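PDB 1J6O: TatD-related deoxyribonuclease from Thermotoga maritima, which probably acts as a metal-dependent DNA nuclease, hydrolysing ester bonds of the nucleic acid backbone. Local coordinates for residues V14-H19 with Y208-T213. Numbering follows the deposited sequence.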
ATOM      1  N   VAL A  14      10.900  -4.466   0.762  1.00  8.51           N
ATOM      2  CA  VAL A  14       9.920  -4.367  -0.318  1.00  7.41           C
ATOM      3  C   VAL A  14       9.068  -3.137  -0.042  1.00  7.69           C
ATOM      4  O   VAL A  14       8.625  -2.939   1.097  1.00  7.41           O
ATOM      5  CB  VAL A  14       8.968  -5.583  -0.360  1.00  5.36           C
ATOM      6  CG1 VAL A  14       7.830  -5.317  -1.385  1.00  5.28           C
ATOM      7  CG2 VAL A  14       9.761  -6.845  -0.745  1.00  8.39           C
ATOM      8  N   ASP A  15       8.885  -2.277  -1.041  1.00  6.70           N
ATOM      9  CA  ASP A  15       8.048  -1.078  -0.823  1.00  7.71           C
ATOM     10  C   ASP A  15       6.690  -1.483  -1.380  1.00  7.14           C
ATOM     11  O   ASP A  15       6.522  -1.560  -2.602  1.00  4.77           O
ATOM     12  CB  ASP A  15       8.554   0.125  -1.623  1.00  9.37           C
ATOM     13  CG  ASP A  15       7.775   1.401  -1.315  1.00 12.23           C
ATOM     14  OD1 ASP A  15       6.683   1.329  -0.689  1.00  9.21           O
ATOM     15  OD2 ASP A  15       8.268   2.475  -1.723  1.00 12.32           O
ATOM     16  N   THR A  16       5.713  -1.710  -0.509  1.00  6.90           N
ATOM     17  CA  THR A  16       4.374  -2.118  -0.977  1.00  6.88           C
ATOM     18  C   THR A  16       3.429  -0.993  -1.391  1.00  6.10           C
ATOM     19  O   THR A  16       2.255  -1.248  -1.704  1.00  6.35           O
ATOM     20  CB  THR A  16       3.647  -2.988   0.086  1.00  6.96           C
ATOM     21  OG1 THR A  16       3.496  -2.220   1.283  1.00  7.53           O
ATOM     22  CG2 THR A  16       4.440  -4.257   0.405  1.00  7.08           C
ATOM     23  N   HIS A  17       3.915   0.248  -1.409  1.00  5.91           N
ATOM     24  CA  HIS A  17       3.042   1.338  -1.802  1.00  6.90           C
ATOM     25  C   HIS A  17       3.857   2.495  -2.338  1.00  7.83           C
ATOM     26  O   HIS A  17       4.262   3.375  -1.574  1.00 11.92           O
ATOM     27  CB  HIS A  17       2.202   1.808  -0.592  1.00  6.94           C
ATOM     28  CG  HIS A  17       0.914   2.472  -0.967  1.00  7.32           C
ATOM     29  ND1 HIS A  17      -0.293   1.804  -0.961  1.00  9.71           N
ATOM     30  CD2 HIS A  17       0.638   3.740  -1.356  1.00  8.40           C
ATOM     31  CE1 HIS A  17      -1.258   2.637  -1.324  1.00 10.61           C
ATOM     32  NE2 HIS A  17      -0.719   3.817  -1.568  1.00 10.79           N
ATOM     33  N   ALA A  18       4.090   2.519  -3.647  1.00  5.47           N
ATOM     34  CA  ALA A  18       4.865   3.605  -4.233  1.00  5.66           C
ATOM     35  C   ALA A  18       4.076   4.305  -5.372  1.00  5.86           C
ATOM     36  O   ALA A  18       3.141   3.727  -5.902  1.00  5.49           O
ATOM     37  CB  ALA A  18       6.124   3.034  -4.786  1.00  4.30           C
ATOM     38  N   HIS A  19       4.453   5.539  -5.725  1.00  4.58           N
ATOM     39  CA  HIS A  19       3.786   6.284  -6.811  1.00  5.69           C
ATOM     40  C   HIS A  19       4.956   6.880  -7.599  1.00  5.76           C
ATOM     41  O   HIS A  19       5.082   8.133  -7.728  1.00  5.66           O
ATOM     42  CB  HIS A  19       2.939   7.449  -6.255  1.00  5.93           C
ATOM     43  CG  HIS A  19       1.923   7.030  -5.235  1.00  7.11           C
ATOM     44  ND1 HIS A  19       0.780   6.337  -5.569  1.00  8.75           N
ATOM     45  CD2 HIS A  19       1.850   7.258  -3.898  1.00  7.58           C
ATOM     46  CE1 HIS A  19       0.037   6.168  -4.486  1.00 11.23           C
ATOM     47  NE2 HIS A  19       0.663   6.722  -3.459  1.00  8.90           N
ATOM     48  N   TYR A 208       2.255  -9.429  10.992  1.00 11.15           N
ATOM     49  CA  TYR A 208       1.188  -8.683  10.330  1.00 11.33           C
ATOM     50  C   TYR A 208       1.519  -7.355   9.684  1.00 10.21           C
ATOM     51  O   TYR A 208       0.627  -6.559   9.439  1.00 11.38           O
ATOM     52  CB  TYR A 208       0.065  -8.467  11.341  1.00 13.97           C
ATOM     53  CG  TYR A 208      -0.414  -9.771  11.922  1.00 16.24           C
ATOM     54  CD1 TYR A 208      -0.984 -10.737  11.097  1.00 17.20           C
ATOM     55  CD2 TYR A 208      -0.231 -10.071  13.270  1.00 17.47           C
ATOM     56  CE1 TYR A 208      -1.356 -11.989  11.591  1.00 21.33           C
ATOM     57  CE2 TYR A 208      -0.605 -11.335  13.781  1.00 20.86           C
ATOM     58  CZ  TYR A 208      -1.160 -12.277  12.926  1.00 20.63           C
ATOM     59  OH  TYR A 208      -1.524 -13.526  13.372  1.00 26.01           O
ATOM     60  N   ILE A 209       2.775  -7.114   9.374  1.00 11.02           N
ATOM     61  CA  ILE A 209       3.094  -5.835   8.762  1.00 11.69           C
ATOM     62  C   ILE A 209       3.962  -5.901   7.508  1.00 10.81           C
ATOM     63  O   ILE A 209       4.718  -6.845   7.314  1.00  8.91           O
ATOM     64  CB  ILE A 209       3.846  -4.934   9.754  1.00 13.20           C
ATOM     65  CG1 ILE A 209       5.132  -5.617  10.182  1.00 14.70           C
ATOM     66  CG2 ILE A 209       2.997  -4.672  11.020  1.00 15.12           C
ATOM     67  CD1 ILE A 209       6.054  -4.742  11.003  1.00 20.55           C
ATOM     68  N   VAL A 210       3.803  -4.904   6.637  1.00  6.49           N
ATOM     69  CA  VAL A 210       4.606  -4.830   5.429  1.00  6.74           C
ATOM     70  C   VAL A 210       5.097  -3.386   5.451  1.00  8.19           C
ATOM     71  O   VAL A 210       4.515  -2.537   6.143  1.00  7.91           O
ATOM     72  CB  VAL A 210       3.845  -5.082   4.127  1.00  6.73           C
ATOM     73  CG1 VAL A 210       3.582  -6.573   3.976  1.00  5.57           C
ATOM     74  CG2 VAL A 210       2.566  -4.225   4.091  1.00  4.89           C
ATOM     75  N   LEU A 211       6.180  -3.110   4.736  1.00  6.38           N
ATOM     76  CA  LEU A 211       6.728  -1.754   4.701  1.00  7.10           C
ATOM     77  C   LEU A 211       6.213  -0.998   3.491  1.00  9.59           C
ATOM     78  O   LEU A 211       5.765  -1.598   2.500  1.00  8.48           O
ATOM     79  CB  LEU A 211       8.246  -1.808   4.561  1.00  8.56           C
ATOM     80  CG  LEU A 211       9.028  -2.738   5.480  1.00 11.43           C
ATOM     81  CD1 LEU A 211      10.436  -2.909   4.905  1.00 11.88           C
ATOM     82  CD2 LEU A 211       9.079  -2.152   6.898  1.00 13.64           C
ATOM     83  N   GLU A 212       6.258   0.325   3.572  1.00  7.91           N
ATOM     84  CA  GLU A 212       5.815   1.119   2.449  1.00 10.38           C
ATOM     85  C   GLU A 212       6.394   2.516   2.617  1.00 11.59           C
ATOM     86  O   GLU A 212       6.814   2.896   3.720  1.00 10.34           O
ATOM     87  CB  GLU A 212       4.295   1.207   2.408  1.00 12.74           C
ATOM     88  CG  GLU A 212       3.701   2.185   3.432  1.00 14.27           C
ATOM     89  CD  GLU A 212       2.203   2.310   3.263  1.00 17.09           C
ATOM     90  OE1 GLU A 212       1.516   1.349   3.641  1.00 17.04           O
ATOM     91  OE2 GLU A 212       1.722   3.345   2.721  1.00 17.29           O
ATOM     92  N   THR A 213       6.471   3.254   1.511  1.00 11.52           N
ATOM     93  CA  THR A 213       6.981   4.611   1.570  1.00 10.74           C
ATOM     94  C   THR A 213       5.864   5.578   1.205  1.00 12.15           C
ATOM     95  O   THR A 213       5.818   6.689   1.725  1.00  9.46           O
ATOM     96  CB  THR A 213       8.089   4.916   0.523  1.00 12.89           C
ATOM     97  OG1 THR A 213       7.570   4.675  -0.800  1.00 12.87           O
ATOM     98  CG2 THR A 213       9.331   4.083   0.768  1.00 13.73           C
TER
HETATM   99  O   HOH W   1       7.323  -4.859   2.826  1.00  6.14           O
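Residues 14-19 and 208-213 approach closest at Asp15 and Glu212, whose CA atoms lie 4.5 Å apart; one direct backbone bond joins the two segments, from Thr16 N to Leu211 O (3.0 Å), and a water taking the N-H of Leu211 and donating to Val14 O spans the gap beside it. Leu211 O is gripped twice, since Thr16 OG1 reaches it at 2.6 Å from the opposite face of the carbonyl plane. With chi1 at 60°, this threonine brings its hydroxyl up to the oxygen from above that plane, where OG1 and CG2 both lie against Val210, the two side chains set athwart each other. Toward Thr213, the carboxylate of Asp15 does the joining, carried across by a CG anti to the backbone N (chi1 -175°). Its OD1 accepts Thr213 N at 2.9 Å on one face and His17 N on the other, the latter closing an Asx turn where the chain turns its corner, while OD2 takes the hydroxyl proton of Thr213 OG1 in a very short bond of 2.5 Å. Replacing Asp15 by an alanine would probably leave the amides of His17 and Thr213 without their shared acceptor and the Thr213 hydroxyl without the carboxylate it donates to. The His17 ring and the Glu212 carboxylate run alongside each other, their planes nearly parallel (10°), with Glu212 OE2 3.7 Å from His17 CB. Their polar ends bond elsewhere: His17 NE2 to Glu103, Glu212 OE2 to His164. Such a seam is what closes a TIM barrel, the first strand, 13-18, meeting the last, 209-211; here it brings Glu212 beside His17, which with His19 is a predicted metal ligand at the probable active site of a TatD-type nuclease.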